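Local coordinates for protein putative platelet activating factor (PDB 2HSJ) that is of unknown function but, as a GDSL-like lipase/acylhydrolase of the SGNH hydrolase clan, probably hydrolyses ester bonds, at residues I132-E137 with C178-A183. Sequence-based numbering, arbitrary orientation.
Sequences ILPVNE and CLTDQA
The pyrrolidine ring of P134 is directed at the chain across from it and presents its CG corner to two neighbours at once, the CB methylene of L179 and the CG2 methyl of T180. P134 CG lies 3.9 Å from L179 CB and 3.7 Å from T180 CG2, while ring atom CB of P134 comes within 3.8 Å of the same threonine methyl. Against both side chains the proline runs at about a right angle, touching them with the CB-CG-CD rim. T180 turns its methyl to the ring through a chi1 of 56°, which sets CG2 anti to the carbonyl carbon; OG1 is hydrogen-bonded instead to the carbonyl O of D177, three residues earlier. L179 reaches past the proline to L133, and the two leucines cross at a slant, methyl against methyl: L179 CD1 sits 3.8 Å from L133 CD1 and 3.9 Å from L133 CD2, in the fork of that isobutyl group. Within the GDSL-like hydrolase fold, a parallel five-stranded sheet with flanking helices, this apolar contact joins the loop following strand 126-130 to the short helix 176-179 and the chain just after it; that helix follows strand 170-173, one of the two edge strands of the chain's own sheet. A204 of helix 199-209 also packs on L179, and V175 on L133. The segments are also linked through a neighbouring strip of chain: V135 is backbone hydrogen-bonded to L186 and L179 to K187, and N136 ND2 donates to the carbonyl O of L186. Beyond T180 the chain bends in an Asx turn, where D181 OD1 accepts a bent hydrogen bond (134°) from the backbone N of A183 at 2.9 Å, the donor lying 54° out of the carboxylate plane, and also accepts from the backbone N of Q185.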
loop_
_atom_site.group_PDB
_atom_site.type_symbol
_atom_site.label_atom_id
_atom_site.label_comp_id
_atom_site.label_asym_id
_atom_site.label_seq_id
_atom_site.Cartn_x
_atom_site.Cartn_y
_atom_site.Cartn_z
ATOM N N ILE D 132 -4.338 -30.643 2.212
ATOM C CA ILE D 132 -4.281 -30.796 3.665
ATOM C C ILE D 132 -2.885 -31.298 4.053
ATOM O O ILE D 132 -2.319 -32.184 3.418
ATOM C CB ILE D 132 -5.371 -31.783 4.137
ATOM C CG1 ILE D 132 -6.761 -31.268 3.734
ATOM C CG2 ILE D 132 -5.236 -32.087 5.632
ATOM C CD1 ILE D 132 -7.891 -32.307 3.877
ATOM N N LEU D 133 -2.324 -30.725 5.119
ATOM C CA LEU D 133 -0.949 -31.046 5.473
ATOM C C LEU D 133 -0.849 -32.403 6.181
ATOM O O LEU D 133 -1.828 -32.865 6.774
ATOM C CB LEU D 133 -0.359 -29.950 6.362
ATOM C CG LEU D 133 -0.553 -28.506 5.906
ATOM C CD1 LEU D 133 0.237 -27.562 6.813
ATOM C CD2 LEU D 133 -0.104 -28.354 4.492
ATOM N N PRO D 134 0.341 -33.040 6.157
ATOM C CA PRO D 134 0.536 -34.312 6.885
ATOM C C PRO D 134 0.547 -34.084 8.398
ATOM O O PRO D 134 0.750 -32.950 8.872
ATOM C CB PRO D 134 1.918 -34.799 6.428
ATOM C CG PRO D 134 2.626 -33.516 6.002
ATOM C CD PRO D 134 1.575 -32.561 5.500
ATOM N N VAL D 135 0.329 -35.169 9.127
ATOM C CA VAL D 135 0.496 -35.205 10.558
ATOM C C VAL D 135 1.677 -36.105 10.889
ATOM O O VAL D 135 2.165 -36.866 10.039
ATOM C CB VAL D 135 -0.781 -35.715 11.256
ATOM C CG1 VAL D 135 -1.900 -34.723 11.039
ATOM C CG2 VAL D 135 -1.166 -37.134 10.768
ATOM N N ASN D 136 2.125 -36.026 12.138
ATOM C CA ASN D 136 3.153 -36.933 12.629
ATOM C C ASN D 136 2.474 -37.977 13.485
ATOM O O ASN D 136 1.770 -37.647 14.444
ATOM C CB ASN D 136 4.250 -36.172 13.374
ATOM C CG ASN D 136 5.446 -37.058 13.697
ATOM O OD1 ASN D 136 5.325 -38.000 14.463
ATOM N ND2 ASN D 136 6.602 -36.770 13.087
ATOM N N GLU D 137 2.688 -39.244 13.116
ATOM C CA GLU D 137 1.958 -40.355 13.723
ATOM C C GLU D 137 2.687 -40.971 14.931
ATOM O O GLU D 137 2.234 -41.982 15.472
ATOM C CB GLU D 137 1.592 -41.413 12.656
ATOM C CG GLU D 137 0.506 -40.933 11.668
ATOM C CD GLU D 137 0.192 -41.940 10.552
ATOM O OE1 GLU D 137 0.825 -43.016 10.525
ATOM O OE2 GLU D 137 -0.708 -41.669 9.716
ATOM N N CYS D 178 6.101 -31.751 0.557
ATOM C CA CYS D 178 7.161 -30.839 1.022
ATOM C C CYS D 178 7.384 -30.861 2.523
ATOM O O CYS D 178 8.455 -30.479 2.996
ATOM C CB CYS D 178 6.891 -29.398 0.595
ATOM S SG CYS D 178 7.022 -29.181 -1.211
ATOM N N LEU D 179 6.370 -31.290 3.267
ATOM C CA LEU D 179 6.419 -31.243 4.726
ATOM C C LEU D 179 6.669 -32.616 5.337
ATOM O O LEU D 179 6.836 -32.727 6.547
ATOM C CB LEU D 179 5.142 -30.616 5.318
ATOM C CG LEU D 179 4.870 -29.180 4.884
ATOM C CD1 LEU D 179 3.621 -28.692 5.602
ATOM C CD2 LEU D 179 6.072 -28.291 5.145
ATOM N N THR D 180 6.710 -33.649 4.498
ATOM C CA THR D 180 6.909 -35.014 5.019
ATOM C C THR D 180 8.374 -35.380 5.169
ATOM O O THR D 180 9.240 -34.864 4.449
ATOM C CB THR D 180 6.234 -36.089 4.136
ATOM O OG1 THR D 180 6.726 -35.981 2.794
ATOM C CG2 THR D 180 4.724 -35.910 4.140
ATOM N N ASP D 181 8.654 -36.282 6.098
ATOM C CA ASP D 181 9.975 -36.901 6.163
ATOM C C ASP D 181 9.953 -38.124 5.232
ATOM O O ASP D 181 8.989 -38.336 4.490
ATOM C CB ASP D 181 10.352 -37.246 7.618
ATOM C CG ASP D 181 9.422 -38.268 8.245
ATOM O OD1 ASP D 181 8.666 -38.919 7.508
ATOM O OD2 ASP D 181 9.471 -38.423 9.485
ATOM N N GLN D 182 11.003 -38.929 5.255
ATOM C CA GLN D 182 11.070 -40.059 4.338
ATOM C C GLN D 182 10.118 -41.208 4.695
ATOM O O GLN D 182 9.935 -42.123 3.893
ATOM C CB GLN D 182 12.515 -40.559 4.215
ATOM C CG GLN D 182 13.515 -39.430 3.914
ATOM C CD GLN D 182 13.121 -38.595 2.712
ATOM O OE1 GLN D 182 13.017 -37.362 2.803
ATOM N NE2 GLN D 182 12.886 -39.261 1.576
ATOM N N ALA D 183 9.513 -41.149 5.878
ATOM C CA ALA D 183 8.499 -42.121 6.308
ATOM C C ALA D 183 7.080 -41.634 6.002
ATOM O O ALA D 183 6.096 -42.297 6.348
ATOM C CB ALA D 183 8.638 -42.412 7.784
#